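Local coordinates for At5g01750 protein (Arabidopsis thaliana, PDB 1ZXU), which is of unknown function but might be related to the phospholipid scramblase and tubby-like superfamily of membrane-tethered transcription factors, at residues A[30-35]-A[194-199]; A[145-150]-A[158-163]; A[168-173]-A[190-195]. All coordinates share one frame; numbering follows the deposited sequence.

Contact 1 (A[30-35]-A[194-199]); sequences PKYCAP and NVDYAF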
ATOM      1  N   PRO A  30       7.597  -5.560  11.140  1.00 24.58           N
ATOM      2  CA  PRO A  30       6.900  -6.782  11.572  1.00 25.02           C
ATOM      3  C   PRO A  30       5.637  -6.564  12.417  1.00 23.36           C
ATOM      4  O   PRO A  30       4.801  -7.449  12.481  1.00 23.67           O
ATOM      5  CB  PRO A  30       7.986  -7.551  12.388  1.00 25.87           C
ATOM      6  CG  PRO A  30       8.988  -6.524  12.754  1.00 28.68           C
ATOM      7  CD  PRO A  30       9.005  -5.526  11.588  1.00 25.89           C
ATOM      8  N   LYS A  31       5.460  -5.399  13.037  1.00 24.03           N
ATOM      9  CA  LYS A  31       4.244  -5.137  13.791  1.00 24.35           C
ATOM     10  C   LYS A  31       2.970  -5.052  12.922  1.00 26.12           C
ATOM     11  O   LYS A  31       1.849  -5.109  13.439  1.00 24.74           O
ATOM     12  CB  LYS A  31       4.383  -3.895  14.679  1.00 27.35           C
ATOM     13  CG  LYS A  31       4.217  -2.575  13.954  1.00 30.66           C
ATOM     14  CD  LYS A  31       4.202  -1.408  14.877  1.00 38.81           C
ATOM     15  CE  LYS A  31       5.376  -0.489  14.591  1.00 43.09           C
ATOM     16  NZ  LYS A  31       5.513   0.604  15.612  1.00 47.75           N
ATOM     17  N   TYR A  32       3.168  -4.947  11.602  1.00 21.52           N
ATOM     18  CA  TYR A  32       2.035  -4.898  10.687  1.00 22.45           C
ATOM     19  C   TYR A  32       1.747  -6.269  10.094  1.00 22.54           C
ATOM     20  O   TYR A  32       1.096  -6.384   9.081  1.00 20.65           O
ATOM     21  CB  TYR A  32       2.332  -3.867   9.591  1.00 21.03           C
ATOM     22  CG  TYR A  32       2.403  -2.477  10.134  1.00 22.34           C
ATOM     23  CD1 TYR A  32       1.296  -1.860  10.675  1.00 29.21           C
ATOM     24  CD2 TYR A  32       3.592  -1.805  10.129  1.00 22.15           C
ATOM     25  CE1 TYR A  32       1.401  -0.585  11.210  1.00 27.87           C
ATOM     26  CE2 TYR A  32       3.710  -0.544  10.658  1.00 20.93           C
ATOM     27  CZ  TYR A  32       2.621   0.050  11.178  1.00 23.98           C
ATOM     28  OH  TYR A  32       2.800   1.317  11.685  1.00 29.47           O
ATOM     29  N   CYS A  33       2.189  -7.332  10.754  1.00 23.71           N
ATOM     30  CA  CYS A  33       1.968  -8.695  10.240  1.00 24.37           C
ATOM     31  C   CYS A  33       1.115  -9.455  11.239  1.00 28.73           C
ATOM     32  O   CYS A  33       1.632  -9.911  12.250  1.00 31.32           O
ATOM     33  CB  CYS A  33       3.309  -9.407  10.017  1.00 25.80           C
ATOM     34  SG  CYS A  33       4.393  -8.644   8.787  1.00 28.97           S
ATOM     35  N   ALA A  34      -0.190  -9.527  10.994  1.00 29.69           N
ATOM     36  CA  ALA A  34      -1.164 -10.213  11.879  1.00 30.46           C
ATOM     37  C   ALA A  34      -1.321 -11.701  11.533  1.00 30.79           C
ATOM     38  O   ALA A  34      -1.134 -12.097  10.391  1.00 29.84           O
ATOM     39  CB  ALA A  34      -2.516  -9.515  11.796  1.00 30.70           C
ATOM     40  N   PRO A  35      -1.657 -12.550  12.532  1.00 31.89           N
ATOM     41  CA  PRO A  35      -1.811 -13.996  12.357  1.00 32.37           C
ATOM     42  C   PRO A  35      -3.125 -14.448  11.728  1.00 31.68           C
ATOM     43  O   PRO A  35      -3.312 -15.650  11.499  1.00 35.29           O
ATOM     44  CB  PRO A  35      -1.747 -14.523  13.799  1.00 34.09           C
ATOM     45  CG  PRO A  35      -2.225 -13.419  14.619  1.00 31.45           C
ATOM     46  CD  PRO A  35      -1.853 -12.135  13.938  1.00 33.32           C
ATOM     47  N   ASN A 194       0.209 -12.944   8.181  1.00 18.38           N
ATOM     48  CA  ASN A 194       1.643 -12.648   8.201  1.00 20.78           C
ATOM     49  C   ASN A 194       2.188 -11.801   7.052  1.00 19.00           C
ATOM     50  O   ASN A 194       3.377 -11.699   6.838  1.00 19.07           O
ATOM     51  CB  ASN A 194       2.486 -13.961   8.343  1.00 22.64           C
ATOM     52  CG  ASN A 194       2.128 -14.725   9.590  1.00 32.51           C
ATOM     53  OD1 ASN A 194       1.796 -15.902   9.532  1.00 40.47           O
ATOM     54  ND2 ASN A 194       2.157 -14.044  10.721  1.00 34.42           N
ATOM     55  N   VAL A 195       1.273 -11.233   6.271  1.00 16.50           N
ATOM     56  CA  VAL A 195       1.668 -10.283   5.254  1.00 15.96           C
ATOM     57  C   VAL A 195       1.568  -8.871   5.881  1.00 14.09           C
ATOM     58  O   VAL A 195       0.629  -8.566   6.612  1.00 15.23           O
ATOM     59  CB  VAL A 195       0.665 -10.391   4.094  1.00 14.97           C
ATOM     60  CG1 VAL A 195       0.859  -9.266   3.035  1.00 14.75           C
ATOM     61  CG2 VAL A 195       0.806 -11.768   3.404  1.00 18.28           C
ATOM     62  N   ASP A 196       2.508  -8.021   5.511  1.00 15.66           N
ATOM     63  CA  ASP A 196       2.600  -6.675   6.098  1.00 15.98           C
ATOM     64  C   ASP A 196       1.457  -5.816   5.581  1.00 13.53           C
ATOM     65  O   ASP A 196       1.405  -5.498   4.387  1.00 12.61           O
ATOM     66  CB  ASP A 196       3.959  -6.134   5.687  1.00 15.11           C
ATOM     67  CG  ASP A 196       4.292  -4.801   6.329  1.00 17.74           C
ATOM     68  OD1 ASP A 196       3.390  -3.952   6.419  1.00 14.44           O
ATOM     69  OD2 ASP A 196       5.466  -4.610   6.694  1.00 16.34           O
ATOM     70  N   TYR A 197       0.514  -5.474   6.458  1.00 13.47           N
ATOM     71  CA  TYR A 197      -0.675  -4.762   5.935  1.00 12.87           C
ATOM     72  C   TYR A 197      -0.388  -3.263   5.676  1.00 12.53           C
ATOM     73  O   TYR A 197      -1.165  -2.585   4.971  1.00 12.78           O
ATOM     74  CB  TYR A 197      -1.947  -5.029   6.790  1.00 13.35           C
ATOM     75  CG  TYR A 197      -2.006  -4.363   8.173  1.00 13.39           C
ATOM     76  CD1 TYR A 197      -2.293  -2.988   8.303  1.00 16.21           C
ATOM     77  CD2 TYR A 197      -1.825  -5.157   9.329  1.00 18.29           C
ATOM     78  CE1 TYR A 197      -2.402  -2.392   9.574  1.00 21.71           C
ATOM     79  CE2 TYR A 197      -1.931  -4.562  10.595  1.00 25.95           C
ATOM     80  CZ  TYR A 197      -2.200  -3.180  10.685  1.00 24.17           C
ATOM     81  OH  TYR A 197      -2.300  -2.553  11.936  1.00 31.38           O
ATOM     82  N   ALA A 198       0.706  -2.745   6.236  1.00 12.75           N
ATOM     83  CA  ALA A 198       1.084  -1.348   5.886  1.00 10.91           C
ATOM     84  C   ALA A 198       1.634  -1.356   4.471  1.00 13.97           C
ATOM     85  O   ALA A 198       1.348  -0.490   3.652  1.00 12.75           O
ATOM     86  CB  ALA A 198       2.097  -0.753   6.857  1.00 12.27           C
ATOM     87  N   PHE A 199       2.403  -2.386   4.175  1.00  9.69           N
ATOM     88  CA  PHE A 199       2.889  -2.529   2.790  1.00 12.34           C
ATOM     89  C   PHE A 199       1.687  -2.627   1.810  1.00 11.11           C
ATOM     90  O   PHE A 199       1.600  -1.882   0.833  1.00 11.67           O
ATOM     91  CB  PHE A 199       3.740  -3.805   2.749  1.00 11.65           C
ATOM     92  CG  PHE A 199       4.107  -4.228   1.344  1.00 12.96           C
ATOM     93  CD1 PHE A 199       4.736  -3.326   0.452  1.00 16.98           C
ATOM     94  CD2 PHE A 199       3.752  -5.508   0.890  1.00 13.46           C
ATOM     95  CE1 PHE A 199       5.070  -3.699  -0.847  1.00 17.83           C
ATOM     96  CE2 PHE A 199       4.118  -5.904  -0.382  1.00 14.42           C
ATOM     97  CZ  PHE A 199       4.743  -5.006  -1.291  1.00 17.34           C
TER
HETATM   98  O   HOH W   1      -1.313  -8.684   8.459  1.00 35.37           O
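Y32 and Y197 meet as an edge-to-face (T-shaped) aromatic pair. The edge of the Y32 ring, led by CD1, points at the face of Y197. Y32 CD1 lies 3.7 Å from Y197 CZ, and the ring planes stand at 83°. Y197 reaches this place through a chi1 of 72°, which sets CG between its own backbone N and carbonyl carbon. That turn also lays the ring beside the Y32 carbonyl. The same carbonyl takes a nearly straight hydrogen bond from the Y197 backbone, Y197 N to Y32 O at 2.8 Å. Shortening Y197 to an alanine would probably leave the Y32 ring edge without the face it points at and open a gap beside the Y32 carbonyl.

A198 CB makes a CH-pi contact over one face of Y32, 3.9 Å from the ring centroid. The opposite face carries K31 CG.

D196 comes close at the base of the ring, with D196 OD1 3.3 Å from Y32 CB. It is the N-cap of the helix that begins at Y197. D196 OD1 accepts from F199 N at 2.9 Å, the donor lying above the carboxylate plane, and weakly from A198 N. D196 OD2 accepts hydrogen bonds from the backbone N of V27, V28 and D29. The carboxylate thus ties the N-terminal loop to the helix start.

Farther along, C33 SG lies by D196 CA, and N194 N bonds to A34 O at 2.7 Å.

The contact joins the loop before strand 38-43 to the start of helix 197-211, in a closed antiparallel barrel consistent with a tubby-like fold. Y32 and A198 pack on V88 of strand 87-92 and F65 of strand 63-68. Y197 rests on I38 and M40 of strand 38-43.

Contact 2 (A[145-150]-A[158-163]); sequences DFRVKG and VVYAGE
R147 and Y160 form a hydrogen-bonded pair in an antiparallel beta hairpin. R147 N gives to Y160 O, and Y160 N to R147 O at 2.8 Å. K149 and V158 form the next such pair. The N-to-C directions of strands 146-149 and 158-161 are 155° apart. Beyond the strands, G162 N donates to D145 O at 2.7 Å, from above the carbonyl plane. A water links D145 O to E163 OE1.

The R147 side chain bends at chi3 (99°), which carries the guanidinium over G162 CA. R147 NH2 donates to G162 O at 3.0 Å, on a lone pair in the carbonyl plane, though the oxygen is tilted from the guanidinium plane. NH1 makes a salt bridge with D165.

Among apolar contacts, K149 lies across Y160, with K149 CD 3.6 Å from Y160 CE2, and the R147 CG methylene meets Y160 CB. On the other face V148 CG2 and V159 CG2 pack loosely, 4.2 Å apart, and both valines touch L203 of helix 197-211.

The hairpin has two chemically different faces. The F146, V148, V159 and A161 face is buried, consistent with an inward-facing side of the barrel. The R147, K149 and Y160 face carries charge and is partly exposed.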
ATOM      1  N   ASP A 145      10.219  -8.056  -6.445  1.00 15.05           N
ATOM      2  CA  ASP A 145       9.917  -8.773  -5.216  1.00 14.40           C
ATOM      3  C   ASP A 145       8.429  -9.051  -4.988  1.00 15.43           C
ATOM      4  O   ASP A 145       8.053 -10.040  -4.348  1.00 15.84           O
ATOM      5  CB  ASP A 145      10.472  -7.983  -4.044  1.00 15.08           C
ATOM      6  CG  ASP A 145      12.002  -7.869  -4.145  1.00 21.88           C
ATOM      7  OD1 ASP A 145      12.670  -8.924  -4.012  1.00 20.82           O
ATOM      8  OD2 ASP A 145      12.505  -6.774  -4.447  1.00 17.06           O
ATOM      9  N   PHE A 146       7.594  -8.168  -5.506  1.00 12.99           N
ATOM     10  CA  PHE A 146       6.126  -8.401  -5.520  1.00 11.90           C
ATOM     11  C   PHE A 146       5.588  -7.874  -6.835  1.00 12.75           C
ATOM     12  O   PHE A 146       6.161  -6.918  -7.444  1.00 14.25           O
ATOM     13  CB  PHE A 146       5.420  -7.652  -4.363  1.00 13.29           C
ATOM     14  CG  PHE A 146       5.911  -8.057  -2.990  1.00 13.52           C
ATOM     15  CD1 PHE A 146       5.245  -9.069  -2.293  1.00 15.19           C
ATOM     16  CD2 PHE A 146       7.047  -7.458  -2.422  1.00 16.05           C
ATOM     17  CE1 PHE A 146       5.698  -9.465  -0.995  1.00 18.08           C
ATOM     18  CE2 PHE A 146       7.494  -7.837  -1.144  1.00 15.81           C
ATOM     19  CZ  PHE A 146       6.830  -8.837  -0.443  1.00 20.58           C
ATOM     20  N   ARG A 147       4.417  -8.376  -7.228  1.00 13.13           N
ATOM     21  CA  ARG A 147       3.749  -7.822  -8.404  1.00 15.52           C
ATOM     22  C   ARG A 147       2.258  -7.660  -8.113  1.00 16.37           C
ATOM     23  O   ARG A 147       1.668  -8.431  -7.347  1.00 15.84           O
ATOM     24  CB  ARG A 147       3.949  -8.667  -9.658  1.00 17.44           C
ATOM     25  CG  ARG A 147       3.790 -10.134  -9.481  1.00 30.65           C
ATOM     26  CD  ARG A 147       4.211 -10.829 -10.800  1.00 45.15           C
ATOM     27  NE  ARG A 147       5.575 -11.336 -10.728  1.00 50.73           N
ATOM     28  CZ  ARG A 147       5.905 -12.477 -10.133  1.00 50.62           C
ATOM     29  NH1 ARG A 147       4.963 -13.221  -9.554  1.00 48.27           N
ATOM     30  NH2 ARG A 147       7.173 -12.872 -10.115  1.00 52.95           N
ATOM     31  N   VAL A 148       1.644  -6.683  -8.752  1.00 13.67           N
ATOM     32  CA  VAL A 148       0.191  -6.561  -8.670  1.00 12.16           C
ATOM     33  C   VAL A 148      -0.400  -6.792 -10.068  1.00 15.20           C
ATOM     34  O   VAL A 148       0.049  -6.183 -11.045  1.00 18.25           O
ATOM     35  CB  VAL A 148      -0.197  -5.123  -8.203  1.00 14.37           C
ATOM     36  CG1 VAL A 148      -1.719  -5.029  -7.991  1.00 13.61           C
ATOM     37  CG2 VAL A 148       0.587  -4.708  -6.893  1.00 14.47           C
ATOM     38  N   LYS A 149      -1.375  -7.687 -10.141  1.00 16.47           N
ATOM     39  CA  LYS A 149      -2.085  -7.980 -11.403  1.00 18.06           C
ATOM     40  C   LYS A 149      -3.568  -7.709 -11.196  1.00 19.29           C
ATOM     41  O   LYS A 149      -4.000  -7.367 -10.106  1.00 17.13           O
ATOM     42  CB  LYS A 149      -1.881  -9.444 -11.732  1.00 17.47           C
ATOM     43  CG  LYS A 149      -0.427  -9.836 -11.843  1.00 24.40           C
ATOM     44  CD  LYS A 149      -0.296 -11.314 -12.395  1.00 24.29           C
ATOM     45  CE  LYS A 149       1.135 -11.574 -12.851  1.00 41.40           C
ATOM     46  NZ  LYS A 149       1.466 -13.035 -12.993  1.00 43.70           N
ATOM     47  N   GLY A 150      -4.365  -7.820 -12.261  1.00 20.54           N
ATOM     48  CA  GLY A 150      -5.818  -7.644 -12.110  1.00 20.88           C
ATOM     49  C   GLY A 150      -6.167  -6.190 -12.334  1.00 23.22           C
ATOM     50  O   GLY A 150      -5.302  -5.399 -12.690  1.00 26.43           O
ATOM     51  N   VAL A 158      -4.783  -8.325  -7.469  1.00 13.04           N
ATOM     52  CA  VAL A 158      -4.192  -9.390  -6.652  1.00 13.42           C
ATOM     53  C   VAL A 158      -2.717  -9.017  -6.532  1.00 13.96           C
ATOM     54  O   VAL A 158      -2.082  -8.641  -7.522  1.00 14.28           O
ATOM     55  CB  VAL A 158      -4.311 -10.766  -7.332  1.00 13.34           C
ATOM     56  CG1 VAL A 158      -3.705 -11.788  -6.442  1.00 15.15           C
ATOM     57  CG2 VAL A 158      -5.820 -11.099  -7.585  1.00 19.72           C
ATOM     58  N   VAL A 159      -2.179  -9.118  -5.317  1.00 11.00           N
ATOM     59  CA  VAL A 159      -0.759  -8.888  -5.090  1.00 10.75           C
ATOM     60  C   VAL A 159      -0.100 -10.264  -4.867  1.00 11.41           C
ATOM     61  O   VAL A 159      -0.564 -11.046  -4.008  1.00 12.59           O
ATOM     62  CB  VAL A 159      -0.516  -8.037  -3.812  1.00 12.94           C
ATOM     63  CG1 VAL A 159       0.943  -7.619  -3.704  1.00 11.60           C
ATOM     64  CG2 VAL A 159      -1.371  -6.729  -3.840  1.00 12.70           C
ATOM     65  N   TYR A 160       1.015 -10.484  -5.596  1.00 14.10           N
ATOM     66  CA  TYR A 160       1.782 -11.738  -5.502  1.00 13.43           C
ATOM     67  C   TYR A 160       3.174 -11.490  -4.997  1.00 15.58           C
ATOM     68  O   TYR A 160       3.761 -10.417  -5.301  1.00 14.11           O
ATOM     69  CB  TYR A 160       1.943 -12.317  -6.894  1.00 15.15           C
ATOM     70  CG  TYR A 160       0.662 -12.658  -7.563  1.00 16.67           C
ATOM     71  CD1 TYR A 160       0.113 -13.933  -7.426  1.00 24.09           C
ATOM     72  CD2 TYR A 160       0.007 -11.722  -8.338  1.00 20.93           C
ATOM     73  CE1 TYR A 160      -1.086 -14.271  -8.066  1.00 24.74           C
ATOM     74  CE2 TYR A 160      -1.199 -12.040  -8.983  1.00 23.86           C
ATOM     75  CZ  TYR A 160      -1.730 -13.309  -8.823  1.00 22.46           C
ATOM     76  OH  TYR A 160      -2.898 -13.605  -9.477  1.00 29.50           O
ATOM     77  N   ALA A 161       3.723 -12.472  -4.258  1.00 16.95           N
ATOM     78  CA  ALA A 161       5.136 -12.494  -3.875  1.00 19.12           C
ATOM     79  C   ALA A 161       5.896 -12.949  -5.117  1.00 23.62           C
ATOM     80  O   ALA A 161       5.460 -13.854  -5.844  1.00 24.63           O
ATOM     81  CB  ALA A 161       5.376 -13.488  -2.703  1.00 24.19           C
ATOM     82  N   GLY A 162       6.998 -12.278  -5.414  1.00 26.87           N
ATOM     83  CA  GLY A 162       7.703 -12.492  -6.679  1.00 29.72           C
ATOM     84  C   GLY A 162       8.274 -13.913  -6.786  1.00 37.23           C
ATOM     85  O   GLY A 162       8.107 -14.575  -7.817  1.00 39.61           O
ATOM     86  N   GLU A 163       8.940 -14.376  -5.729  1.00 40.23           N
ATOM     87  CA  GLU A 163       9.828 -15.558  -5.817  1.00 44.71           C
ATOM     88  C   GLU A 163       9.127 -16.897  -5.606  1.00 45.59           C
ATOM     89  O   GLU A 163       9.789 -17.943  -5.518  1.00 47.72           O
ATOM     90  CB  GLU A 163      10.997 -15.429  -4.812  1.00 45.55           C
ATOM     91  CG  GLU A 163      10.636 -15.677  -3.319  1.00 54.14           C
ATOM     92  CD  GLU A 163       9.292 -15.062  -2.920  1.00 63.25           C
ATOM     93  OE1 GLU A 163       9.088 -13.855  -3.195  1.00 70.12           O
ATOM     94  OE2 GLU A 163       8.440 -15.785  -2.353  1.00 65.56           O
TER
HETATM   95  O   HOH W   2       9.163 -11.394  -2.123  1.00 33.72           O

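Contact 3 (A[168-173]-A[190-195]); sequences VAQMHR and TVYPNV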
ATOM      1  N   VAL A 168      -0.454 -12.628  -1.712  1.00 11.82           N
ATOM      2  CA  VAL A 168      -0.353 -12.013  -0.393  1.00 12.26           C
ATOM      3  C   VAL A 168      -1.548 -11.100  -0.050  1.00 11.78           C
ATOM      4  O   VAL A 168      -1.762 -10.811   1.116  1.00 11.91           O
ATOM      5  CB  VAL A 168       0.986 -11.250  -0.179  1.00 14.26           C
ATOM      6  CG1 VAL A 168       2.194 -12.246  -0.302  1.00 14.99           C
ATOM      7  CG2 VAL A 168       1.133 -10.163  -1.156  1.00 12.28           C
ATOM      8  N   ALA A 169      -2.269 -10.669  -1.077  1.00 11.29           N
ATOM      9  CA  ALA A 169      -3.483  -9.868  -0.879  1.00 10.71           C
ATOM     10  C   ALA A 169      -4.392  -9.952  -2.071  1.00 10.97           C
ATOM     11  O   ALA A 169      -3.921 -10.108  -3.203  1.00 13.44           O
ATOM     12  CB  ALA A 169      -3.147  -8.396  -0.606  1.00 10.12           C
ATOM     13  N   GLN A 170      -5.672  -9.811  -1.802  1.00 11.32           N
ATOM     14  CA  GLN A 170      -6.662  -9.938  -2.873  1.00 13.30           C
ATOM     15  C   GLN A 170      -7.828  -8.948  -2.700  1.00 14.44           C
ATOM     16  O   GLN A 170      -8.435  -8.916  -1.642  1.00 14.45           O
ATOM     17  CB  GLN A 170      -7.203 -11.383  -2.783  1.00 16.47           C
ATOM     18  CG  GLN A 170      -8.477 -11.673  -3.536  1.00 24.85           C
ATOM     19  CD  GLN A 170      -8.176 -12.126  -4.913  1.00 32.12           C
ATOM     20  OE1 GLN A 170      -7.587 -13.196  -5.078  1.00 30.94           O
ATOM     21  NE2 GLN A 170      -8.520 -11.304  -5.927  1.00 30.84           N
HETATM   22  N   MSE A 171      -8.124  -8.194  -3.749  1.00 15.61           N
HETATM   23  CA  MSE A 171      -9.269  -7.318  -3.770  1.00 14.46           C
HETATM   24  C   MSE A 171     -10.571  -8.063  -4.104  1.00 15.62           C
HETATM   25  O   MSE A 171     -10.550  -9.056  -4.864  1.00 15.92           O
HETATM   26  CB  MSE A 171      -9.001  -6.220  -4.817  1.00 16.43           C
HETATM   27  CG  MSE A 171      -9.941  -5.044  -4.703  1.00 19.12           C
HETATM   28 SE   MSE A 171      -9.263  -3.707  -5.920  1.00 20.26          SE
HETATM   29  CE  MSE A 171      -7.832  -3.020  -4.782  1.00 31.46           C
ATOM     30  N   HIS A 172     -11.680  -7.614  -3.492  1.00 15.82           N
ATOM     31  CA  HIS A 172     -13.041  -8.179  -3.750  1.00 19.60           C
ATOM     32  C   HIS A 172     -13.997  -7.027  -3.917  1.00 18.74           C
ATOM     33  O   HIS A 172     -13.906  -6.060  -3.177  1.00 18.76           O
ATOM     34  CB  HIS A 172     -13.596  -8.945  -2.533  1.00 22.34           C
ATOM     35  CG  HIS A 172     -12.620  -9.833  -1.865  1.00 32.33           C
ATOM     36  ND1 HIS A 172     -11.925  -9.454  -0.734  1.00 34.98           N
ATOM     37  CD2 HIS A 172     -12.242 -11.107  -2.143  1.00 39.82           C
ATOM     38  CE1 HIS A 172     -11.140 -10.451  -0.364  1.00 41.38           C
ATOM     39  NE2 HIS A 172     -11.311 -11.462  -1.200  1.00 41.10           N
ATOM     40  N   ARG A 173     -14.918  -7.140  -4.870  1.00 19.42           N
ATOM     41  CA  ARG A 173     -15.925  -6.099  -5.078  1.00 22.27           C
ATOM     42  C   ARG A 173     -16.995  -6.277  -4.045  1.00 24.57           C
ATOM     43  O   ARG A 173     -17.370  -7.412  -3.756  1.00 25.30           O
ATOM     44  CB  ARG A 173     -16.562  -6.205  -6.484  1.00 25.48           C
ATOM     45  CG  ARG A 173     -17.521  -5.048  -6.737  1.00 27.98           C
ATOM     46  CD  ARG A 173     -17.728  -4.765  -8.216  1.00 40.70           C
ATOM     47  NE  ARG A 173     -18.485  -5.820  -8.863  1.00 37.68           N
ATOM     48  CZ  ARG A 173     -19.816  -5.856  -8.963  1.00 46.34           C
ATOM     49  NH1 ARG A 173     -20.572  -4.888  -8.440  1.00 43.44           N
ATOM     50  NH2 ARG A 173     -20.401  -6.882  -9.578  1.00 47.61           N
ATOM     51  N   THR A 190      -8.398  -8.176   1.093  1.00 12.13           N
ATOM     52  CA  THR A 190      -7.942  -9.174   2.106  1.00 11.97           C
ATOM     53  C   THR A 190      -6.444  -9.230   2.121  1.00 14.27           C
ATOM     54  O   THR A 190      -5.810  -9.460   1.073  1.00 15.59           O
ATOM     55  CB  THR A 190      -8.503 -10.571   1.817  1.00 15.94           C
ATOM     56  OG1 THR A 190      -9.937 -10.495   1.783  1.00 19.04           O
ATOM     57  CG2 THR A 190      -8.006 -11.560   2.910  1.00 17.13           C
ATOM     58  N   VAL A 191      -5.858  -8.992   3.297  1.00 11.96           N
ATOM     59  CA  VAL A 191      -4.415  -9.206   3.472  1.00 11.76           C
ATOM     60  C   VAL A 191      -4.262 -10.548   4.194  1.00 14.69           C
ATOM     61  O   VAL A 191      -4.855 -10.777   5.286  1.00 15.44           O
ATOM     62  CB  VAL A 191      -3.855  -8.117   4.389  1.00 12.58           C
ATOM     63  CG1 VAL A 191      -2.392  -8.359   4.720  1.00 12.01           C
ATOM     64  CG2 VAL A 191      -4.124  -6.738   3.731  1.00 14.44           C
ATOM     65  N   TYR A 192      -3.478 -11.429   3.616  1.00 14.62           N
ATOM     66  CA  TYR A 192      -3.433 -12.785   4.200  1.00 15.39           C
ATOM     67  C   TYR A 192      -2.543 -12.821   5.432  1.00 17.78           C
ATOM     68  O   TYR A 192      -1.765 -11.901   5.700  1.00 16.60           O
ATOM     69  CB  TYR A 192      -3.026 -13.782   3.095  1.00 14.15           C
ATOM     70  CG  TYR A 192      -4.212 -13.942   2.146  1.00 14.28           C
ATOM     71  CD1 TYR A 192      -5.349 -14.704   2.552  1.00 15.24           C
ATOM     72  CD2 TYR A 192      -4.254 -13.302   0.911  1.00 18.47           C
ATOM     73  CE1 TYR A 192      -6.443 -14.839   1.724  1.00 16.94           C
ATOM     74  CE2 TYR A 192      -5.379 -13.463   0.047  1.00 19.35           C
ATOM     75  CZ  TYR A 192      -6.456 -14.223   0.482  1.00 19.94           C
ATOM     76  OH  TYR A 192      -7.544 -14.351  -0.341  1.00 22.63           O
ATOM     77  N   PRO A 193      -2.618 -13.920   6.213  1.00 21.78           N
ATOM     78  CA  PRO A 193      -1.864 -13.949   7.452  1.00 22.01           C
ATOM     79  C   PRO A 193      -0.380 -13.742   7.273  1.00 17.74           C
ATOM     80  O   PRO A 193       0.260 -14.249   6.329  1.00 17.97           O
ATOM     81  CB  PRO A 193      -2.170 -15.381   7.990  1.00 22.05           C
ATOM     82  CG  PRO A 193      -3.509 -15.689   7.440  1.00 26.06           C
ATOM     83  CD  PRO A 193      -3.395 -15.160   6.021  1.00 23.98           C
ATOM     84  N   ASN A 194       0.209 -12.944   8.181  1.00 18.38           N
ATOM     85  CA  ASN A 194       1.643 -12.648   8.201  1.00 20.78           C
ATOM     86  C   ASN A 194       2.188 -11.801   7.052  1.00 19.00           C
ATOM     87  O   ASN A 194       3.377 -11.699   6.838  1.00 19.07           O
ATOM     88  CB  ASN A 194       2.486 -13.961   8.343  1.00 22.64           C
ATOM     89  CG  ASN A 194       2.128 -14.725   9.590  1.00 32.51           C
ATOM     90  OD1 ASN A 194       1.796 -15.902   9.532  1.00 40.47           O
ATOM     91  ND2 ASN A 194       2.157 -14.044  10.721  1.00 34.42           N
ATOM     92  N   VAL A 195       1.273 -11.233   6.271  1.00 16.50           N
ATOM     93  CA  VAL A 195       1.668 -10.283   5.254  1.00 15.96           C
ATOM     94  C   VAL A 195       1.568  -8.871   5.881  1.00 14.09           C
ATOM     95  O   VAL A 195       0.629  -8.566   6.612  1.00 15.23           O
ATOM     96  CB  VAL A 195       0.665 -10.391   4.094  1.00 14.97           C
ATOM     97  CG1 VAL A 195       0.859  -9.266   3.035  1.00 14.75           C
ATOM     98  CG2 VAL A 195       0.806 -11.768   3.404  1.00 18.28           C
TER
HETATM   99  O   HOH W   3      -7.039 -15.009  -2.999  1.00 39.15           O
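V168 opens the contact by meeting V195 and Y192. V168 CB sits 3.6 Å from V195 CG2, the two side chains crossing at about a right angle. V168 O takes a straight hydrogen bond from Y192 N, 3.1 Å long. V195 is brought back here by a type II beta turn that starts at Y192.

A169 pairs with V191 as a non-hydrogen-bonded antiparallel pair. A169 CA approaches T190 O at 3.1 Å in a CA-H...O contact. The edge of the Y192 ring lies by the backbone at A169 N. V168 and A169 both face V159, which makes a classic beta bulge.

Q170 and T190 form the hydrogen-bonded pair. Q170 N gives to T190 O at 2.9 Å, and T190 N gives to Q170 O at 2.8 Å. Q170 CB meets the edge of Y192 near CE2 and OH. Beyond CB the chain bends at chi2 (90°). Q170 NE2 then donates to the backbone O of M171, a selenomethionine, and OE1 takes a water that also bonds Y192 OH. The amide is therefore held at both ends. One face of the Y192 ring lies against T190 CG2.

H172 brings its ring edge to T190, but this approach is modelled too close and is doubtful. T190 OG1 is bonded to D39 OD1.

The two strands are neighbours in the barrel. V191 passes the sheet on to I38 of strand 38-43 by a backbone hydrogen bond. Strand 158-161 borders strand 167-173 on its other side. Helix 197-211 covers the A169 and V191 face, with I200 touching A169, V191 and V195.

The three contacts meet around helix 197-211 in one antiparallel barrel. Contacts 2 and 3 lie in neighbouring parts of the sheet, their centres about 11 Å apart. Strands 158-161 and 167-173 join them, through probable hydrogen bonds from V168 N to V159 O (2.8 Å) and from V159 N to A169 O (2.9 Å). Contacts 1 and 3 share N194 and V195, so the turn leaving strand 187-191 leads straight into the helix start. Their centres are also about 11 Å apart. The centres of contacts 1 and 2 are about 16 Å apart, yet F199 CZ packs on F146 CD2 at 3.5 Å.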